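Local coordinates for protein serpin B4 (Homo sapiens, PDB 4ZK0) that belongs to the serpin family and probably inhibits proteases through a reactive-centre loop that inserts into its central beta-sheet after cleavage, at residues I210-Q215 and D281-R286; T217-A222 and K230-P235; V305-G310 and L323-V328. One frame throughout, in Å; residues are numbered along the deposited sequence.

Contact 1. Residues I210-Q215 and D281-R286; sequences IQMMRQ and DLHLPR. With ZN (zinc ion), chain B.
Arg214 (chi1 -56°) and His283 (chi1 -72°) both place CG beside the backbone N, which carries the two chains the same way off the face they share in the antiparallel ladder between 210-215 and 281-285, a pair of strands in serpin beta-sheet C. Arg214 CG sits over a face of the imidazole, 3.6 Å from the centroid of the His283 ring, as a CH-pi contact, while the guanidinium plane stands nearly upright to the ring and its NH2 bonds to Asp194 O. His283 NE2 binds zinc at 2.1 Å. Asp281 grips the same ion through both carboxylate oxygens, and a water adds a further ligand; Asp281 OD2 is also bonded by His364, whose ring stacks on His283. Met212 crosses His283 at about a right angle, and its SD lies 3.4 Å from Pro285 N. On the face shared with Leu284, Met213 packs CE against Leu284 CD2 at 3.9 Å, and its CG meets Arg286 CG. Four backbone bonds join Met213 to Leu284 and Gln215 to Leu282, both ways in each pair. Arg286 N donates to Gln211 O, and beyond that bond a water bridges Gln211 N and Arg286 O, 2.8 Å from each.

Contact 2. Residues T217-A222 and K230-P235; sequences TSFHFA and KVLEIP. With ZN (zinc ion), chain C.
His220 and Glu233 lie alongside one another and are joined by a hydrogen bond from His220 ND1 to Glu233 OE1, 3.1 Å long and nearly straight. The acceptor sits close to the imidazole plane, only 8° out of it, yet the donor reaches the carboxylate from above, 56° out of its plane. The bond leaves NE2 of His220 to bind a zinc ion at 2.1 Å, which Glu277 OE2 also ligates; the carboxylate thus acts as a second-shell group that fixes the rotation of the ring, and it would probably make NE2 a better donor to the metal. Glu233 reaches the histidine with an extended chain, its CG turned opposite the backbone N (chi1 169°), and its other oxygen, OE2, is held by Ser242 OG.

The two strands form an antiparallel beta hairpin of serpin beta-sheet B, and on its opposite face from His220 and Glu233 the contacts are apolar. Leu232 CD1 sits between two phenylalanines, 3.7 Å from Phe219 CB and, near the edge of the other ring, 3.9 Å from Phe221 CD1, while Leu232 CD2 lies more loosely over a face of Phe219. Pro235 CD comes to the edge of the Phe219 ring, 4.0 Å from Phe219 CD1. Lys230 runs its chain past the rim of Phe221, Lys230 CD lying 3.8 Å from Phe221 CE1, before its NZ bonds to Glu362 O.

Ala222 and Val231 are a hydrogen-bonded pair with bonds in both directions, and Glu233 N donates to His220 O at 2.9 Å. Nearer Pro235 the strands splay and a water takes over, accepting from His220 N and donating to Glu233 O, 2.6 Å away. Further out, Val231 packs on Ile244 and Leu246 of strand 241-248.

Contact 3. Residues V305-G310 and L323-V328; sequences VDIFNG and LVLSGV
The ring of Phe308 packs on Leu325, its CD1 3.8 Å from Leu325 CB. At the ring's edge lie Val328 CG2, 4.0 Å from Phe308 CE1, and the carbonyl oxygen Leu325 O, 3.5 Å from Phe308 CD1; the valine side chain crosses the phenylalanine at about a right angle. Phe308 first heads away from segment 323-328, but with CG placed beside the backbone N (chi1 -62°) the ring swings back against it. Leu299 of helix 296-301 touches both Phe308 and Val328, so the aromatic ring is wedged between that helix and the strand. Ile307 continues to Thr49 and Ile53 of helix 47-56.

Next to this apolar group, Val324 sets CG1 against the backbone at the end of the 3-10 turn, 3.5 Å from Phe308 C. Leu325 N then donates to Ile307 O at 3.1 Å in a nearly straight bond. At the polar edge a water gives hydrogen bonds to Phe308 O and Leu325 O, 2.7 Å from the latter, joining two carbonyls that could not bond to each other. Just beyond, Ser326 and Gly327 both face Val350 in a classic beta bulge of serpin beta-sheet A, where strand 340-351 lies antiparallel between strands 174-185 and 325-336, consistent with an inserted reactive-centre loop as in cleaved serpins.

In the fold
After about 200 residues of helices and strands the chain enters the long strand 206-224, which serves contact 1 with its earlier part and contact 2 with its later part. The hairpin turn to strand 229-235 closes contact 2 after a short loop. Contact 1 closes only when strand 276-294 returns, so contact 2 is nested within its loop; the two meet where Leu282 packs on Phe219, Leu232 and Ile234, joining sheets B and C. Contact 3 follows in series, tying the turn after helix 296-301 to the start of strand 325-336 across a short loop that includes helix 315-318. Its centre is about 44 Å from that of contact 1, on the opposite side of the molecule, although strands 276-294 and 325-336 are neighbours.

Contact 1. Residues I210-Q215 and D281-R286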
loop_
_atom_site.group_PDB
_atom_site.type_symbol
_atom_site.label_atom_id
_atom_site.label_comp_id
_atom_site.label_asym_id
_atom_site.label_seq_id
_atom_site.Cartn_x
_atom_site.Cartn_y
_atom_site.Cartn_z
ATOM N N ILE A 210 -2.263 -7.326 -25.089
ATOM C CA ILE A 210 -2.907 -7.273 -23.802
ATOM C C ILE A 210 -4.357 -7.536 -24.074
ATOM O O ILE A 210 -4.782 -7.357 -25.216
ATOM C CB ILE A 210 -2.686 -5.886 -23.152
ATOM C CG1 ILE A 210 -2.858 -5.959 -21.628
ATOM C CG2 ILE A 210 -3.621 -4.841 -23.724
ATOM C CD1 ILE A 210 -2.143 -4.848 -20.870
ATOM N N GLN A 211 -5.096 -8.021 -23.071
ATOM C CA GLN A 211 -6.559 -8.112 -23.163
ATOM C C GLN A 211 -7.157 -6.785 -22.692
ATOM O O GLN A 211 -7.013 -6.409 -21.524
ATOM C CB GLN A 211 -7.134 -9.289 -22.366
ATOM C CG GLN A 211 -6.618 -10.670 -22.769
ATOM C CD GLN A 211 -6.763 -10.931 -24.273
ATOM O OE1 GLN A 211 -5.779 -11.246 -24.993
ATOM N NE2 GLN A 211 -7.972 -10.755 -24.766
ATOM N N MET A 212 -7.857 -6.113 -23.594
ATOM C CA MET A 212 -8.418 -4.789 -23.329
ATOM C C MET A 212 -9.909 -4.847 -23.076
ATOM O O MET A 212 -10.670 -5.240 -23.937
ATOM C CB MET A 212 -8.145 -3.818 -24.479
ATOM C CG MET A 212 -8.471 -2.363 -24.100
ATOM S SD MET A 212 -7.321 -1.728 -22.845
ATOM C CE MET A 212 -5.823 -1.534 -23.761
ATOM N N MET A 213 -10.313 -4.446 -21.871
ATOM C CA MET A 213 -11.707 -4.418 -21.484
ATOM C C MET A 213 -12.238 -3.087 -21.969
ATOM O O MET A 213 -11.507 -2.095 -22.000
ATOM C CB MET A 213 -11.871 -4.533 -19.951
ATOM C CG MET A 213 -11.164 -5.744 -19.346
ATOM S SD MET A 213 -11.495 -5.845 -17.570
ATOM C CE MET A 213 -10.721 -4.309 -17.017
ATOM N N ARG A 214 -13.512 -3.045 -22.306
ATOM C CA ARG A 214 -14.083 -1.822 -22.889
ATOM C C ARG A 214 -15.512 -1.603 -22.438
ATOM O O ARG A 214 -16.324 -2.545 -22.408
ATOM C CB ARG A 214 -14.070 -1.851 -24.417
ATOM C CG ARG A 214 -12.702 -2.090 -24.998
ATOM C CD ARG A 214 -12.795 -2.264 -26.507
ATOM N NE ARG A 214 -13.329 -3.553 -26.844
ATOM C CZ ARG A 214 -13.792 -3.907 -28.045
ATOM N NH1 ARG A 214 -13.872 -3.042 -29.050
ATOM N NH2 ARG A 214 -14.230 -5.143 -28.237
ATOM N N GLN A 215 -15.801 -0.337 -22.186
ATOM C CA GLN A 215 -17.070 0.083 -21.633
ATOM C C GLN A 215 -17.331 1.525 -22.042
ATOM O O GLN A 215 -16.409 2.324 -22.070
ATOM C CB GLN A 215 -16.927 0.059 -20.105
ATOM C CG GLN A 215 -18.185 -0.172 -19.398
ATOM C CD GLN A 215 -17.990 0.010 -17.918
ATOM O OE1 GLN A 215 -17.021 -0.444 -17.343
ATOM N NE2 GLN A 215 -18.918 0.683 -17.303
ATOM N N ASP A 281 -15.607 6.558 -23.161
ATOM C CA ASP A 281 -15.223 5.313 -23.755
ATOM C C ASP A 281 -13.925 4.851 -23.045
ATOM O O ASP A 281 -12.806 5.285 -23.370
ATOM C CB ASP A 281 -14.995 5.505 -25.271
ATOM C CG ASP A 281 -14.669 4.201 -25.966
ATOM O OD1 ASP A 281 -15.184 3.158 -25.530
ATOM O OD2 ASP A 281 -13.907 4.215 -26.939
ATOM N N LEU A 282 -14.110 3.942 -22.096
ATOM C CA LEU A 282 -13.065 3.496 -21.252
ATOM C C LEU A 282 -12.571 2.185 -21.755
ATOM O O LEU A 282 -13.339 1.226 -21.824
ATOM C CB LEU A 282 -13.580 3.355 -19.849
ATOM C CG LEU A 282 -12.650 2.684 -18.839
ATOM C CD1 LEU A 282 -11.368 3.439 -18.596
ATOM C CD2 LEU A 282 -13.397 2.476 -17.551
ATOM N N HIS A 283 -11.283 2.155 -22.080
ATOM C CA HIS A 283 -10.590 0.940 -22.414
ATOM C C HIS A 283 -9.575 0.725 -21.293
ATOM O O HIS A 283 -8.642 1.532 -21.098
ATOM C CB HIS A 283 -9.843 1.084 -23.735
ATOM C CG HIS A 283 -10.724 1.124 -24.940
ATOM N ND1 HIS A 283 -10.239 0.855 -26.207
ATOM C CD2 HIS A 283 -12.044 1.359 -25.077
ATOM C CE1 HIS A 283 -11.225 0.962 -27.074
ATOM N NE2 HIS A 283 -12.331 1.257 -26.419
ATOM N N LEU A 284 -9.760 -0.348 -20.540
ATOM C CA LEU A 284 -8.878 -0.646 -19.420
ATOM C C LEU A 284 -8.422 -2.115 -19.533
ATOM O O LEU A 284 -9.246 -3.027 -19.640
ATOM C CB LEU A 284 -9.647 -0.424 -18.119
ATOM C CG LEU A 284 -8.860 -0.609 -16.821
ATOM C CD1 LEU A 284 -7.897 0.550 -16.504
ATOM C CD2 LEU A 284 -9.818 -0.814 -15.663
ATOM N N PRO A 285 -7.126 -2.346 -19.520
ATOM C CA PRO A 285 -6.640 -3.721 -19.612
ATOM C C PRO A 285 -7.012 -4.629 -18.408
ATOM O O PRO A 285 -7.095 -4.168 -17.250
ATOM C CB PRO A 285 -5.127 -3.559 -19.670
ATOM C CG PRO A 285 -4.836 -2.262 -19.092
ATOM C CD PRO A 285 -6.048 -1.395 -19.227
ATOM N N ARG A 286 -7.225 -5.910 -18.714
ATOM C CA ARG A 286 -7.172 -6.955 -17.711
ATOM C C ARG A 286 -5.738 -7.000 -17.337
ATOM O O ARG A 286 -4.873 -7.110 -18.216
ATOM C CB ARG A 286 -7.558 -8.318 -18.300
ATOM C CG ARG A 286 -9.038 -8.542 -18.396
ATOM C CD ARG A 286 -9.377 -9.933 -18.994
ATOM N NE ARG A 286 -8.802 -11.045 -18.223
ATOM C CZ ARG A 286 -9.413 -11.739 -17.259
ATOM N NH1 ARG A 286 -10.662 -11.499 -16.903
ATOM N NH2 ARG A 286 -8.764 -12.722 -16.651
HETATM ZN ZN ZN B . -14.328 1.752 -26.977
HETATM O O HOH W 1 -4.276 -8.691 -20.445
HETATM O O HOH W 2 -16.093 0.494 -26.205
#

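Contact 2. Residues T217-A222 and K230-P235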
loop_
_atom_site.group_PDB
_atom_site.type_symbol
_atom_site.label_atom_id
_atom_site.label_comp_id
_atom_site.label_asym_id
_atom_site.label_seq_id
_atom_site.Cartn_x
_atom_site.Cartn_y
_atom_site.Cartn_z
ATOM N N THR A 217 -19.624 4.429 -20.534
ATOM C CA THR A 217 -20.581 4.796 -19.505
ATOM C C THR A 217 -20.065 6.068 -18.922
ATOM O O THR A 217 -18.956 6.481 -19.249
ATOM C CB THR A 217 -20.737 3.711 -18.413
ATOM O OG1 THR A 217 -19.524 3.575 -17.652
ATOM C CG2 THR A 217 -21.114 2.364 -19.026
ATOM N N SER A 218 -20.829 6.708 -18.048
ATOM C CA SER A 218 -20.324 7.933 -17.441
ATOM C C SER A 218 -19.616 7.725 -16.104
ATOM O O SER A 218 -19.977 6.875 -15.288
ATOM C CB SER A 218 -21.456 8.933 -17.282
ATOM O OG SER A 218 -22.601 8.180 -17.021
ATOM N N PHE A 219 -18.642 8.585 -15.875
ATOM C CA PHE A 219 -17.732 8.489 -14.768
ATOM C C PHE A 219 -17.334 9.915 -14.491
ATOM O O PHE A 219 -17.375 10.728 -15.405
ATOM C CB PHE A 219 -16.431 7.769 -15.181
ATOM C CG PHE A 219 -16.581 6.326 -15.516
ATOM C CD1 PHE A 219 -16.711 5.366 -14.511
ATOM C CD2 PHE A 219 -16.529 5.900 -16.832
ATOM C CE1 PHE A 219 -16.801 4.001 -14.831
ATOM C CE2 PHE A 219 -16.615 4.553 -17.164
ATOM C CZ PHE A 219 -16.767 3.602 -16.164
ATOM N N HIS A 220 -16.918 10.198 -13.263
ATOM C CA HIS A 220 -16.201 11.405 -12.980
ATOM C C HIS A 220 -14.825 11.397 -13.720
ATOM O O HIS A 220 -14.013 10.436 -13.567
ATOM C CB HIS A 220 -15.982 11.564 -11.470
ATOM C CG HIS A 220 -17.247 11.616 -10.677
ATOM N ND1 HIS A 220 -17.409 10.946 -9.482
ATOM C CD2 HIS A 220 -18.426 12.229 -10.926
ATOM C CE1 HIS A 220 -18.630 11.157 -9.023
ATOM N NE2 HIS A 220 -19.267 11.931 -9.880
ATOM N N PHE A 221 -14.577 12.496 -14.429
ATOM C CA PHE A 221 -13.517 12.668 -15.416
ATOM C C PHE A 221 -12.969 14.093 -15.328
ATOM O O PHE A 221 -13.743 15.017 -15.145
ATOM C CB PHE A 221 -14.076 12.443 -16.828
ATOM C CG PHE A 221 -13.108 12.792 -17.933
ATOM C CD1 PHE A 221 -12.233 11.857 -18.434
ATOM C CD2 PHE A 221 -13.098 14.049 -18.501
ATOM C CE1 PHE A 221 -11.369 12.155 -19.457
ATOM C CE2 PHE A 221 -12.229 14.364 -19.522
ATOM C CZ PHE A 221 -11.344 13.421 -19.991
ATOM N N ALA A 222 -11.653 14.280 -15.417
ATOM C CA ALA A 222 -11.070 15.614 -15.731
ATOM C C ALA A 222 -9.915 15.525 -16.678
ATOM O O ALA A 222 -9.102 14.548 -16.598
ATOM C CB ALA A 222 -10.594 16.313 -14.471
ATOM N N LYS A 230 -5.172 12.901 -18.271
ATOM C CA LYS A 230 -6.551 12.740 -17.876
ATOM C C LYS A 230 -6.680 11.915 -16.569
ATOM O O LYS A 230 -5.835 11.081 -16.245
ATOM C CB LYS A 230 -7.319 12.073 -19.003
ATOM C CG LYS A 230 -7.408 12.880 -20.297
ATOM C CD LYS A 230 -8.046 12.007 -21.351
ATOM C CE LYS A 230 -8.243 12.713 -22.672
ATOM N NZ LYS A 230 -8.481 11.665 -23.706
ATOM N N VAL A 231 -7.754 12.162 -15.844
ATOM C CA VAL A 231 -8.104 11.434 -14.622
ATOM C C VAL A 231 -9.500 10.847 -14.726
ATOM O O VAL A 231 -10.449 11.501 -15.152
ATOM C CB VAL A 231 -8.163 12.327 -13.334
ATOM C CG1 VAL A 231 -7.803 11.506 -12.122
ATOM C CG2 VAL A 231 -7.247 13.500 -13.396
ATOM N N LEU A 232 -9.629 9.628 -14.260
ATOM C CA LEU A 232 -10.910 8.964 -14.188
ATOM C C LEU A 232 -11.094 8.321 -12.860
ATOM O O LEU A 232 -10.175 7.713 -12.333
ATOM C CB LEU A 232 -10.952 7.889 -15.251
ATOM C CG LEU A 232 -12.374 7.522 -15.618
ATOM C CD1 LEU A 232 -13.030 8.668 -16.386
ATOM C CD2 LEU A 232 -12.312 6.241 -16.452
ATOM N N GLU A 233 -12.294 8.404 -12.330
ATOM C CA GLU A 233 -12.658 7.659 -11.158
ATOM C C GLU A 233 -13.577 6.518 -11.550
ATOM O O GLU A 233 -14.628 6.743 -12.136
ATOM C CB GLU A 233 -13.313 8.545 -10.101
ATOM C CG GLU A 233 -13.936 7.718 -8.997
ATOM C CD GLU A 233 -14.805 8.464 -8.000
ATOM O OE1 GLU A 233 -15.021 9.685 -8.061
ATOM O OE2 GLU A 233 -15.225 7.791 -7.068
ATOM N N ILE A 234 -13.176 5.283 -11.187
ATOM C CA ILE A 234 -13.929 4.071 -11.503
ATOM C C ILE A 234 -14.445 3.490 -10.184
ATOM O O ILE A 234 -13.687 2.854 -9.453
ATOM C CB ILE A 234 -13.028 3.022 -12.188
ATOM C CG1 ILE A 234 -12.195 3.702 -13.272
ATOM C CG2 ILE A 234 -13.871 1.859 -12.678
ATOM C CD1 ILE A 234 -11.297 2.801 -14.112
ATOM N N PRO A 235 -15.704 3.729 -9.843
ATOM C CA PRO A 235 -16.173 3.298 -8.520
ATOM C C PRO A 235 -16.420 1.782 -8.356
ATOM O O PRO A 235 -16.757 1.093 -9.333
ATOM C CB PRO A 235 -17.506 4.074 -8.351
ATOM C CG PRO A 235 -17.633 4.940 -9.545
ATOM C CD PRO A 235 -16.799 4.348 -10.623
HETATM ZN ZN ZN C . -21.357 11.505 -10.033
HETATM O O HOH W 3 -16.892 7.925 -11.523
#

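Contact 3. Residues V305-G310 and L323-V328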
loop_
_atom_site.group_PDB
_atom_site.type_symbol
_atom_site.label_atom_id
_atom_site.label_comp_id
_atom_site.label_asym_id
_atom_site.label_seq_id
_atom_site.Cartn_x
_atom_site.Cartn_y
_atom_site.Cartn_z
ATOM N N VAL A 305 17.233 5.916 10.332
ATOM C CA VAL A 305 18.555 5.238 10.406
ATOM C C VAL A 305 18.899 4.608 11.762
ATOM O O VAL A 305 19.445 3.529 11.766
ATOM C CB VAL A 305 19.726 6.087 9.833
ATOM C CG1 VAL A 305 19.254 6.887 8.608
ATOM C CG2 VAL A 305 20.338 6.994 10.886
ATOM N N ASP A 306 18.574 5.254 12.880
ATOM C CA ASP A 306 18.829 4.686 14.198
ATOM C C ASP A 306 18.131 3.346 14.366
ATOM O O ASP A 306 18.685 2.394 14.964
ATOM C CB ASP A 306 18.291 5.609 15.278
ATOM C CG ASP A 306 19.031 6.927 15.335
ATOM O OD1 ASP A 306 19.853 7.158 14.422
ATOM O OD2 ASP A 306 18.753 7.727 16.278
ATOM N N ILE A 307 16.926 3.261 13.792
ATOM C CA ILE A 307 16.099 2.109 13.980
ATOM C C ILE A 307 16.864 0.837 13.547
ATOM O O ILE A 307 16.635 -0.253 14.081
ATOM C CB ILE A 307 14.737 2.283 13.260
ATOM C CG1 ILE A 307 13.750 1.249 13.724
ATOM C CG2 ILE A 307 14.844 2.167 11.743
ATOM C CD1 ILE A 307 13.101 1.554 15.025
ATOM N N PHE A 308 17.783 0.983 12.598
ATOM C CA PHE A 308 18.470 -0.167 12.032
ATOM C C PHE A 308 19.911 -0.342 12.539
ATOM O O PHE A 308 20.601 -1.215 12.077
ATOM C CB PHE A 308 18.512 -0.036 10.514
ATOM C CG PHE A 308 17.166 -0.023 9.850
ATOM C CD1 PHE A 308 16.401 -1.199 9.748
ATOM C CD2 PHE A 308 16.684 1.141 9.264
ATOM C CE1 PHE A 308 15.176 -1.184 9.090
ATOM C CE2 PHE A 308 15.459 1.164 8.621
ATOM C CZ PHE A 308 14.719 -0.011 8.511
ATOM N N ASN A 309 20.348 0.448 13.504
ATOM C CA ASN A 309 21.736 0.345 13.954
ATOM C C ASN A 309 21.807 0.472 15.481
ATOM O O ASN A 309 20.765 0.509 16.172
ATOM C CB ASN A 309 22.610 1.398 13.212
ATOM C CG ASN A 309 22.312 2.829 13.652
ATOM O OD1 ASN A 309 21.956 3.087 14.792
ATOM N ND2 ASN A 309 22.501 3.771 12.755
ATOM N N GLY A 310 23.029 0.594 15.993
ATOM C CA GLY A 310 23.281 0.615 17.426
ATOM C C GLY A 310 22.712 1.803 18.150
ATOM O O GLY A 310 22.590 1.761 19.349
ATOM N N LEU A 323 16.880 -3.675 21.380
ATOM C CA LEU A 323 16.253 -4.148 20.153
ATOM C C LEU A 323 16.643 -3.291 18.997
ATOM O O LEU A 323 16.567 -2.055 19.104
ATOM C CB LEU A 323 14.743 -4.084 20.218
ATOM C CG LEU A 323 14.118 -5.374 20.672
ATOM C CD1 LEU A 323 12.630 -5.134 20.919
ATOM C CD2 LEU A 323 14.380 -6.460 19.639
ATOM N N VAL A 324 16.970 -3.959 17.882
ATOM C CA VAL A 324 17.282 -3.323 16.591
ATOM C C VAL A 324 16.453 -4.005 15.508
ATOM O O VAL A 324 16.236 -5.181 15.560
ATOM C CB VAL A 324 18.792 -3.507 16.203
ATOM C CG1 VAL A 324 19.121 -2.851 14.861
ATOM C CG2 VAL A 324 19.690 -2.937 17.288
ATOM N N LEU A 325 16.036 -3.267 14.491
ATOM C CA LEU A 325 15.389 -3.898 13.346
ATOM C C LEU A 325 16.428 -4.447 12.394
ATOM O O LEU A 325 17.323 -3.724 12.004
ATOM C CB LEU A 325 14.536 -2.878 12.617
ATOM C CG LEU A 325 13.072 -2.724 13.033
ATOM C CD1 LEU A 325 12.702 -3.163 14.442
ATOM C CD2 LEU A 325 12.521 -1.361 12.666
ATOM N N SER A 326 16.285 -5.712 12.012
ATOM C CA SER A 326 17.083 -6.302 10.986
ATOM C C SER A 326 16.489 -6.166 9.592
ATOM O O SER A 326 17.213 -6.341 8.624
ATOM C CB SER A 326 17.337 -7.776 11.282
ATOM O OG SER A 326 16.160 -8.542 11.421
ATOM N N GLY A 327 15.182 -5.878 9.460
ATOM C CA GLY A 327 14.572 -5.905 8.123
ATOM C C GLY A 327 13.196 -5.292 8.079
ATOM O O GLY A 327 12.485 -5.285 9.093
ATOM N N VAL A 328 12.816 -4.822 6.901
ATOM C CA VAL A 328 11.439 -4.431 6.618
ATOM C C VAL A 328 11.099 -4.792 5.173
ATOM O O VAL A 328 11.770 -4.337 4.284
ATOM C CB VAL A 328 11.187 -2.934 6.771
ATOM C CG1 VAL A 328 9.729 -2.618 6.462
ATOM C CG2 VAL A 328 11.541 -2.442 8.159
HETATM O O HOH W 4 19.706 -3.586 10.810
#